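Side-chain contacts in Lin1840 protein (Listeria innocua serovar 6a, PDB 4ZOC), which probably hydrolyses terminal, non-reducing beta-D-glucosyl residues to release beta-D-glucose, as a family 3 beta-glucosidase of beta-1,2-glucan metabolism: residues 210-215 / 249-254; 281-286 / 290-295; 521-526 / 537-542. The protein carries 2 engineered substitutions. All blocks are in the same frame, centred on the assembly; numbering follows the deposited sequence.

Contacts 1 and 2 lie in the N-terminal TIM-barrel region of the glycosyl hydrolase family 3 chain, their centres about 18 Å apart, and both reach the second subunit. Helix 250-260 of contact 1 meets helix 286-295 of contact 2 through a salt bridge of 2.7 Å from Lys250 NZ to Glu295 OE1. Contact 3 belongs to the domain known as the family 3 C-terminal domain, its centre about 42 Å and 51 Å from those of contacts 1 and 2. It is a fully buried strand-helix contact made by leucines. Contact 1, partly buried, sets methyl groups against an indole; contact 2, mostly buried, mixes an aromatic edge, a carbonyl oxygen and a helical backbone bond.

Contact 1. Residues 210-215 / 249-254; sequences MSTREL and NKWLNR
Two bonds grip Ser211 OG at the start of the helix whose Thr212 and Leu215 meet Trp251: Glu214 N donates to Ser211 OG over 3.1 Å, capping the helix, and Asp242 of the second subunit binds the same hydroxyl oxygen. Beside it, Arg213 NH1 lies 2.9 Å from Glu214 OE1 in a salt bridge that uses the anti lone pair of the carboxylate oxygen, with the partner tilted 20° from the guanidinium plane. Arg213 NH2 also pairs with Asp242 of the second subunit, so this N-terminal turn is fixed by intersubunit polar bonds while its other side meets the indole.

That side is apolar. Thr212 and Leu215, three residues apart, present one methyl group each to the outer rim of the six-membered ring of Trp251. Leu215 CD2 meets the ring at its edge, near the plane, 3.8 Å from Trp251 CH2. Thr212 CG2 comes in obliquely, 4.0 Å from Trp251 CZ2. With CG anti to the backbone N (chi1 167°), the indole of Trp251 reaches across to the two methyl groups, and its side chain and theirs approach from opposite directions.

The second helix is also capped. Leu252 N donates to Asn249 OD1 over 2.9 Å, from well above the carbonyl plane, although the N-H points almost straight at the oxygen (170°). Both helices thus begin with a capping side chain, and they meet only through side chains, the nearest CA atoms, of Thr212 and Leu252, being 10.6 Å apart.

Val241 of strand 240-241 touches Leu215, Asn249 and Leu252. Phe193 of strand 187-193 packs on Leu252 and Asn253, and Tyr216 of helix 212-219 rests on Trp251, so the contact joins helices 212-219 and 250-260 at the outside of the barrel.

Contact 2. Residues 281-286 / 290-295; sequences GTARNP and AQFSME
Phe292 turns the CD2-CE2 edge of its ring toward the loop at Thr282 and Ala283. Thr282 O lies near the ring plane at that edge, 3.5 Å from Phe292 CE2 and 3.6 Å from Phe292 CD2. The methyl group of Ala283 comes in obliquely to the ring, its CB 4.0 Å from Phe292 CD2. The ring gets there because its CG stands anti to the carbonyl carbon, beside the backbone N (chi1 -55°), which carries it off the helix toward the loop. Met248 touches both Phe292 and Thr282.

Farther along, the loop becomes the helix itself. Ala290 N donates to Pro286 O over 3.0 Å, the first-turn bond of helix 286-295, while Ala290 CB comes within 3.4 Å of that same carbonyl oxygen. Asn285 is the N-cap residue, and its OD1 accepts from Glu288 N; Glu288 in turn binds the backbone N of Arg284. Within the helix, Gln291 NE2 donates to Glu295 OE2 over 3.0 Å, nearly straight at 177°, in the amide plane of Gln291 but from above the carboxylate plane. At the dimer interface, Arg284 forms a salt bridge with Glu718 of the second subunit, and Thr282 packs on Ile653 of that subunit.

The ring edge is the weakly positive part of a phenyl group, so the carbonyl oxygen of Thr282 probably finds a mildly favourable electrostatic partner there. Ala283 CB adds apolar packing, and the one hydrogen bond between the two segments is the backbone bond at the helix start.

Contact 3. Residues 521-526 / 537-542; sequences ALLELW and ADLLSG
Leu523 sets its CD2 methyl between two residues of the helix, 4.0 Å from Leu539 CB and 4.2 Å from Leu540 CD2. Its side chain crosses that of Leu539 at about a right angle. Two residues on, Leu525 uses CD2 to touch Leu539 CD1 at 4.0 Å, and these two side chains slide past each other in opposite directions. Leu539 is therefore met at two levels, on CB by Leu523 and at its tip by Leu525. The CG of Leu523 lies anti to the backbone N (chi1 -177°), which brings its CD2 up to the helix. All four leucines are buried, and no hydrogen bond joins the two segments.

This is a strand-helix layer of the alpha/beta sandwich that forms the domain known as the family 3 C-terminal domain. Strand 521-524 lies between strand 500-505, parallel to it, and strand 376-380, antiparallel to it, while the helix that follows in the chain, 532-541, packs on the sheet.

Around this shell, Thr503 and Phe505 of strand 500-505 support Leu525, and Ala375 lies against Leu539. Tyr604 OH binds the carbonyl oxygen of Leu539, and Asp538, on the same helix, forms a salt bridge with Arg368. Where the strand ends, Trp526 N donates to Glu524 OE1 over 2.9 Å on the anti side of the carboxylate. Glu524 CG meanwhile sits 3.5 Å above one face of the Trp526 ring, toward its rim. Asn506 binds the other carboxylate oxygen, and the indole packs on Leu104, Ala105 and Cys108 of helix 103-108, in the N-terminal family region.

Contact 1. Residues 210-215 / 249-254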
loop_
_atom_site.group_PDB
_atom_site.type_symbol
_atom_site.label_atom_id
_atom_site.label_comp_id
_atom_site.label_asym_id
_atom_site.label_seq_id
_atom_site.Cartn_x
_atom_site.Cartn_y
_atom_site.Cartn_z
ATOM N N MET A 210 1.375 6.059 7.451
ATOM C CA MET A 210 2.801 5.743 7.484
ATOM C C MET A 210 3.329 6.079 8.896
ATOM O O MET A 210 2.704 6.854 9.678
ATOM C CB MET A 210 3.633 6.471 6.411
ATOM C CG MET A 210 3.805 7.993 6.565
ATOM S SD MET A 210 2.415 8.981 5.976
ATOM C CE MET A 210 2.381 8.621 4.232
ATOM N N SER A 211 4.459 5.506 9.227
ATOM C CA SER A 211 5.103 5.836 10.499
ATOM C C SER A 211 5.511 7.361 10.497
ATOM O O SER A 211 5.768 7.959 9.475
ATOM C CB SER A 211 6.278 4.936 10.806
ATOM O OG SER A 211 7.435 5.294 10.028
ATOM N N THR A 212 5.520 7.939 11.676
ATOM C CA THR A 212 6.035 9.301 11.865
ATOM C C THR A 212 7.413 9.476 11.253
ATOM O O THR A 212 7.687 10.437 10.515
ATOM C CB THR A 212 5.989 9.694 13.308
ATOM O OG1 THR A 212 4.695 9.357 13.894
ATOM C CG2 THR A 212 6.211 11.200 13.394
ATOM N N ARG A 213 8.270 8.467 11.446
ATOM C CA ARG A 213 9.627 8.537 10.919
ATOM C C ARG A 213 9.594 8.606 9.403
ATOM O O ARG A 213 10.346 9.359 8.808
ATOM C CB ARG A 213 10.477 7.324 11.343
ATOM C CG ARG A 213 11.957 7.420 10.877
ATOM C CD ARG A 213 12.733 6.110 11.142
ATOM N NE ARG A 213 11.892 4.986 10.670
ATOM C CZ ARG A 213 11.663 4.715 9.378
ATOM N NH1 ARG A 213 12.247 5.452 8.428
ATOM N NH2 ARG A 213 10.779 3.729 8.993
ATOM N N GLU A 214 8.732 7.775 8.780
ATOM C CA GLU A 214 8.661 7.803 7.301
ATOM C C GLU A 214 8.038 9.141 6.787
ATOM O O GLU A 214 8.481 9.726 5.789
ATOM C CB GLU A 214 7.809 6.651 6.760
ATOM C CG GLU A 214 8.713 5.472 6.480
ATOM C CD GLU A 214 9.765 5.771 5.419
ATOM O OE1 GLU A 214 11.020 5.634 5.779
ATOM O OE2 GLU A 214 9.306 6.139 4.289
ATOM N N LEU A 215 7.046 9.623 7.493
ATOM C CA LEU A 215 6.531 10.992 7.213
ATOM C C LEU A 215 7.636 12.027 7.173
ATOM O O LEU A 215 7.873 12.759 6.195
ATOM C CB LEU A 215 5.450 11.343 8.243
ATOM C CG LEU A 215 4.857 12.757 8.046
ATOM C CD1 LEU A 215 4.001 12.857 6.789
ATOM C CD2 LEU A 215 3.938 12.945 9.256
ATOM N N ASN A 249 -5.552 18.592 12.356
ATOM C CA ASN A 249 -4.487 17.870 13.043
ATOM C C ASN A 249 -3.541 18.852 13.725
ATOM O O ASN A 249 -2.770 19.492 13.085
ATOM C CB ASN A 249 -3.802 16.960 12.085
ATOM C CG ASN A 249 -2.815 16.049 12.750
ATOM O OD1 ASN A 249 -2.148 16.430 13.676
ATOM N ND2 ASN A 249 -2.715 14.813 12.233
ATOM N N LYS A 250 -3.682 19.008 15.053
ATOM C CA LYS A 250 -2.966 20.045 15.767
ATOM C C LYS A 250 -1.525 19.798 15.755
ATOM O O LYS A 250 -0.703 20.716 15.615
ATOM C CB LYS A 250 -3.403 20.171 17.268
ATOM C CG LYS A 250 -4.826 20.396 17.489
ATOM C CD LYS A 250 -5.131 20.683 18.980
ATOM C CE LYS A 250 -6.308 19.860 19.471
ATOM N NZ LYS A 250 -7.626 20.324 18.905
ATOM N N TRP A 251 -1.148 18.545 15.999
ATOM C CA TRP A 251 0.247 18.183 16.000
ATOM C C TRP A 251 0.862 18.552 14.638
ATOM O O TRP A 251 1.866 19.233 14.533
ATOM C CB TRP A 251 0.437 16.678 16.270
ATOM C CG TRP A 251 1.853 16.254 15.949
ATOM C CD1 TRP A 251 2.922 16.374 16.734
ATOM C CD2 TRP A 251 2.286 15.583 14.769
ATOM N NE1 TRP A 251 4.027 15.877 16.103
ATOM C CE2 TRP A 251 3.656 15.390 14.885
ATOM C CE3 TRP A 251 1.638 15.157 13.608
ATOM C CZ2 TRP A 251 4.421 14.766 13.891
ATOM C CZ3 TRP A 251 2.375 14.570 12.630
ATOM C CH2 TRP A 251 3.764 14.334 12.789
ATOM N N LEU A 252 0.200 18.149 13.580
ATOM C CA LEU A 252 0.729 18.452 12.253
ATOM C C LEU A 252 0.851 19.945 11.943
ATOM O O LEU A 252 1.840 20.384 11.449
ATOM C CB LEU A 252 -0.142 17.766 11.187
ATOM C CG LEU A 252 0.269 18.005 9.719
ATOM C CD1 LEU A 252 1.572 17.240 9.381
ATOM C CD2 LEU A 252 -0.902 17.510 8.879
ATOM N N ASN A 253 -0.221 20.702 12.170
ATOM C CA ASN A 253 -0.244 22.092 11.747
ATOM C C ASN A 253 0.347 23.114 12.766
ATOM O O ASN A 253 0.935 24.149 12.373
ATOM C CB ASN A 253 -1.658 22.468 11.402
ATOM C CG ASN A 253 -2.237 21.602 10.295
ATOM O OD1 ASN A 253 -1.500 21.067 9.495
ATOM N ND2 ASN A 253 -3.559 21.500 10.237
ATOM N N ARG A 254 0.115 22.867 14.056
ATOM C CA ARG A 254 0.711 23.694 15.134
ATOM C C ARG A 254 2.152 23.231 15.462
ATOM O O ARG A 254 3.070 24.008 15.360
ATOM C CB ARG A 254 -0.149 23.695 16.407
ATOM C CG ARG A 254 -1.512 24.280 16.287
ATOM C CD ARG A 254 -1.438 25.780 16.203
ATOM N NE ARG A 254 -2.764 26.366 16.171
ATOM C CZ ARG A 254 -3.013 27.658 16.120
ATOM N NH1 ARG A 254 -1.991 28.501 15.982
ATOM N NH2 ARG A 254 -4.273 28.061 16.086
#

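Contact 2. Residues 281-286 / 290-295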
loop_
_atom_site.group_PDB
_atom_site.type_symbol
_atom_site.label_atom_id
_atom_site.label_comp_id
_atom_site.label_asym_id
_atom_site.label_seq_id
_atom_site.Cartn_x
_atom_site.Cartn_y
_atom_site.Cartn_z
ATOM N N GLY A 281 -15.396 11.601 10.568
ATOM C CA GLY A 281 -15.783 11.090 11.893
ATOM C C GLY A 281 -14.925 11.533 13.036
ATOM O O GLY A 281 -14.776 10.790 14.051
ATOM N N THR A 282 -14.317 12.725 12.865
ATOM C CA THR A 282 -13.510 13.307 13.933
ATOM C C THR A 282 -14.108 14.674 14.423
ATOM O O THR A 282 -13.484 15.380 15.205
ATOM C CB THR A 282 -12.038 13.449 13.522
ATOM O OG1 THR A 282 -11.954 14.265 12.316
ATOM C CG2 THR A 282 -11.395 12.059 13.254
ATOM N N ALA A 283 -15.293 15.027 13.958
ATOM C CA ALA A 283 -16.032 16.135 14.536
ATOM C C ALA A 283 -17.493 15.740 14.367
ATOM O O ALA A 283 -17.893 15.223 13.338
ATOM C CB ALA A 283 -15.733 17.451 13.863
ATOM N N ARG A 284 -18.324 16.044 15.366
ATOM C CA ARG A 284 -19.731 15.580 15.310
ATOM C C ARG A 284 -20.620 16.487 14.457
ATOM O O ARG A 284 -21.616 16.076 13.916
ATOM C CB ARG A 284 -20.300 15.428 16.786
ATOM C CG ARG A 284 -21.716 14.783 16.906
ATOM C CD ARG A 284 -22.072 14.481 18.385
ATOM N NE ARG A 284 -23.175 13.501 18.507
ATOM C CZ ARG A 284 -23.429 12.651 19.551
ATOM N NH1 ARG A 284 -24.479 11.823 19.518
ATOM N NH2 ARG A 284 -22.681 12.591 20.659
ATOM N N ASN A 285 -20.227 17.713 14.310
ATOM C CA ASN A 285 -21.109 18.733 13.671
ATOM C C ASN A 285 -20.254 19.912 13.234
ATOM O O ASN A 285 -19.036 19.960 13.554
ATOM C CB ASN A 285 -22.207 19.169 14.652
ATOM C CG ASN A 285 -21.652 19.579 16.014
ATOM O OD1 ASN A 285 -20.624 20.216 16.121
ATOM N ND2 ASN A 285 -22.336 19.179 17.064
ATOM N N PRO A 286 -20.854 20.892 12.519
ATOM C CA PRO A 286 -20.079 22.099 12.136
ATOM C C PRO A 286 -19.430 22.868 13.257
ATOM O O PRO A 286 -18.421 23.525 13.060
ATOM C CB PRO A 286 -21.097 22.935 11.355
ATOM C CG PRO A 286 -22.018 21.917 10.812
ATOM C CD PRO A 286 -22.166 20.884 11.906
ATOM N N ALA A 290 -15.430 23.604 13.217
ATOM C CA ALA A 290 -14.898 24.960 13.424
ATOM C C ALA A 290 -13.931 25.024 14.583
ATOM O O ALA A 290 -12.833 25.566 14.502
ATOM C CB ALA A 290 -16.089 25.929 13.650
ATOM N N GLN A 291 -14.334 24.488 15.712
ATOM C CA GLN A 291 -13.451 24.562 16.870
ATOM C C GLN A 291 -12.116 23.881 16.611
ATOM O O GLN A 291 -11.080 24.423 16.874
ATOM C CB GLN A 291 -14.114 23.914 18.087
ATOM C CG GLN A 291 -13.297 24.016 19.349
ATOM C CD GLN A 291 -13.902 23.232 20.511
ATOM O OE1 GLN A 291 -15.110 22.970 20.590
ATOM N NE2 GLN A 291 -13.050 22.890 21.446
ATOM N N PHE A 292 -12.163 22.636 16.135
ATOM C CA PHE A 292 -10.920 21.839 16.014
ATOM C C PHE A 292 -10.032 22.403 14.886
ATOM O O PHE A 292 -8.849 22.463 15.016
ATOM C CB PHE A 292 -11.257 20.355 15.779
ATOM C CG PHE A 292 -12.161 19.744 16.823
ATOM C CD1 PHE A 292 -12.177 20.234 18.130
ATOM C CD2 PHE A 292 -12.926 18.642 16.520
ATOM C CE1 PHE A 292 -13.006 19.630 19.075
ATOM C CE2 PHE A 292 -13.731 18.019 17.484
ATOM C CZ PHE A 292 -13.758 18.540 18.740
ATOM N N SER A 293 -10.647 22.920 13.823
ATOM C CA SER A 293 -9.876 23.549 12.746
ATOM C C SER A 293 -9.204 24.810 13.201
ATOM O O SER A 293 -8.080 25.014 12.883
ATOM C CB SER A 293 -10.732 23.757 11.473
ATOM O OG SER A 293 -11.150 22.473 10.994
ATOM N N MET A 294 -9.893 25.658 13.972
ATOM C CA MET A 294 -9.207 26.856 14.461
ATOM C C MET A 294 -8.117 26.525 15.509
ATOM O O MET A 294 -7.054 27.142 15.529
ATOM C CB MET A 294 -10.177 27.920 14.993
ATOM C CG MET A 294 -9.451 29.224 15.256
ATOM S SD MET A 294 -10.410 30.693 14.898
ATOM C CE MET A 294 -10.014 30.898 13.175
ATOM N N GLU A 295 -8.376 25.543 16.362
ATOM C CA GLU A 295 -7.361 25.091 17.271
ATOM C C GLU A 295 -6.102 24.653 16.525
ATOM O O GLU A 295 -4.967 24.848 16.981
ATOM C CB GLU A 295 -7.901 23.972 18.121
ATOM C CG GLU A 295 -8.810 24.472 19.256
ATOM C CD GLU A 295 -9.521 23.378 20.005
ATOM O OE1 GLU A 295 -9.415 22.228 19.556
ATOM O OE2 GLU A 295 -10.145 23.673 21.087
#

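Contact 3. Residues 521-526 / 537-542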
loop_
_atom_site.group_PDB
_atom_site.type_symbol
_atom_site.label_atom_id
_atom_site.label_comp_id
_atom_site.label_asym_id
_atom_site.label_seq_id
_atom_site.Cartn_x
_atom_site.Cartn_y
_atom_site.Cartn_z
ATOM N N ALA A 521 9.772 2.768 -31.875
ATOM C CA ALA A 521 10.092 3.875 -31.012
ATOM C C ALA A 521 8.917 4.294 -30.196
ATOM O O ALA A 521 7.727 4.059 -30.538
ATOM C CB ALA A 521 10.650 5.113 -31.781
ATOM N N LEU A 522 9.236 4.829 -29.040
ATOM C CA LEU A 522 8.204 5.163 -27.993
ATOM C C LEU A 522 8.642 6.442 -27.277
ATOM O O LEU A 522 9.716 6.512 -26.696
ATOM C CB LEU A 522 7.995 4.024 -26.967
ATOM C CG LEU A 522 7.143 4.387 -25.777
ATOM C CD1 LEU A 522 5.753 4.691 -26.268
ATOM C CD2 LEU A 522 7.080 3.182 -24.809
ATOM N N LEU A 523 7.849 7.488 -27.490
ATOM C CA LEU A 523 8.119 8.848 -27.001
ATOM C C LEU A 523 6.976 9.303 -26.058
ATOM O O LEU A 523 5.787 9.382 -26.435
ATOM C CB LEU A 523 8.268 9.797 -28.185
ATOM C CG LEU A 523 8.639 11.297 -27.838
ATOM C CD1 LEU A 523 9.953 11.389 -27.088
ATOM C CD2 LEU A 523 8.568 12.181 -29.091
ATOM N N GLU A 524 7.360 9.533 -24.813
ATOM C CA GLU A 524 6.460 9.947 -23.761
ATOM C C GLU A 524 6.399 11.458 -23.697
ATOM O O GLU A 524 7.365 12.121 -23.281
ATOM C CB GLU A 524 6.921 9.323 -22.437
ATOM C CG GLU A 524 6.195 9.895 -21.193
ATOM C CD GLU A 524 4.731 9.533 -21.137
ATOM O OE1 GLU A 524 3.922 10.202 -21.877
ATOM O OE2 GLU A 524 4.404 8.582 -20.396
ATOM N N LEU A 525 5.308 11.999 -24.197
ATOM C CA LEU A 525 5.100 13.475 -24.250
ATOM C C LEU A 525 4.361 13.992 -23.061
ATOM O O LEU A 525 4.283 15.230 -22.920
ATOM C CB LEU A 525 4.291 13.901 -25.480
ATOM C CG LEU A 525 5.259 13.732 -26.623
ATOM C CD1 LEU A 525 4.769 12.892 -27.749
ATOM C CD2 LEU A 525 6.202 14.815 -26.973
ATOM N N TRP A 526 3.803 13.088 -22.232
ATOM C CA TRP A 526 2.903 13.468 -21.126
ATOM C C TRP A 526 1.780 14.380 -21.712
ATOM O O TRP A 526 1.204 14.084 -22.766
ATOM C CB TRP A 526 3.676 14.143 -20.024
ATOM C CG TRP A 526 4.760 13.269 -19.424
ATOM C CD1 TRP A 526 6.111 13.431 -19.526
ATOM C CD2 TRP A 526 4.554 12.185 -18.510
ATOM N NE1 TRP A 526 6.764 12.466 -18.745
ATOM C CE2 TRP A 526 5.829 11.721 -18.090
ATOM C CE3 TRP A 526 3.413 11.583 -17.963
ATOM C CZ2 TRP A 526 5.979 10.605 -17.191
ATOM C CZ3 TRP A 526 3.579 10.523 -17.037
ATOM C CH2 TRP A 526 4.855 10.061 -16.673
ATOM N N ALA A 537 6.499 17.550 -32.988
ATOM C CA ALA A 537 7.161 17.641 -34.320
ATOM C C ALA A 537 8.669 17.898 -34.201
ATOM O O ALA A 537 9.493 17.250 -34.910
ATOM C CB ALA A 537 6.485 18.725 -35.143
ATOM N N ASP A 538 9.059 18.806 -33.317
ATOM C CA ASP A 538 10.474 19.111 -33.112
ATOM C C ASP A 538 11.282 17.920 -32.573
ATOM O O ASP A 538 12.379 17.676 -33.056
ATOM C CB ASP A 538 10.664 20.278 -32.202
ATOM C CG ASP A 538 10.231 21.607 -32.845
ATOM O OD1 ASP A 538 9.904 21.675 -34.058
ATOM O OD2 ASP A 538 10.184 22.577 -32.106
ATOM N N LEU A 539 10.703 17.144 -31.650
ATOM C CA LEU A 539 11.423 16.030 -31.150
ATOM C C LEU A 539 11.512 14.940 -32.217
ATOM O O LEU A 539 12.556 14.312 -32.348
ATOM C CB LEU A 539 10.765 15.479 -29.908
ATOM C CG LEU A 539 10.946 16.437 -28.726
ATOM C CD1 LEU A 539 9.953 16.025 -27.669
ATOM C CD2 LEU A 539 12.309 16.400 -28.119
ATOM N N LEU A 540 10.433 14.683 -32.932
ATOM C CA LEU A 540 10.424 13.632 -33.986
ATOM C C LEU A 540 11.403 13.924 -35.120
ATOM O O LEU A 540 11.937 13.009 -35.711
ATOM C CB LEU A 540 9.018 13.466 -34.597
ATOM C CG LEU A 540 7.992 12.884 -33.638
ATOM C CD1 LEU A 540 6.632 12.839 -34.328
ATOM C CD2 LEU A 540 8.427 11.494 -33.189
ATOM N N SER A 541 11.496 15.202 -35.472
ATOM C CA SER A 541 12.295 15.636 -36.603
ATOM C C SER A 541 13.769 15.818 -36.253
ATOM O O SER A 541 14.605 15.920 -37.162
ATOM C CB SER A 541 11.714 16.951 -37.179
ATOM O OG SER A 541 12.254 18.017 -36.417
ATOM N N GLY A 542 14.077 15.848 -34.946
ATOM C CA GLY A 542 15.408 16.165 -34.497
ATOM C C GLY A 542 15.804 17.624 -34.425
ATOM O O GLY A 542 16.936 17.910 -34.108
#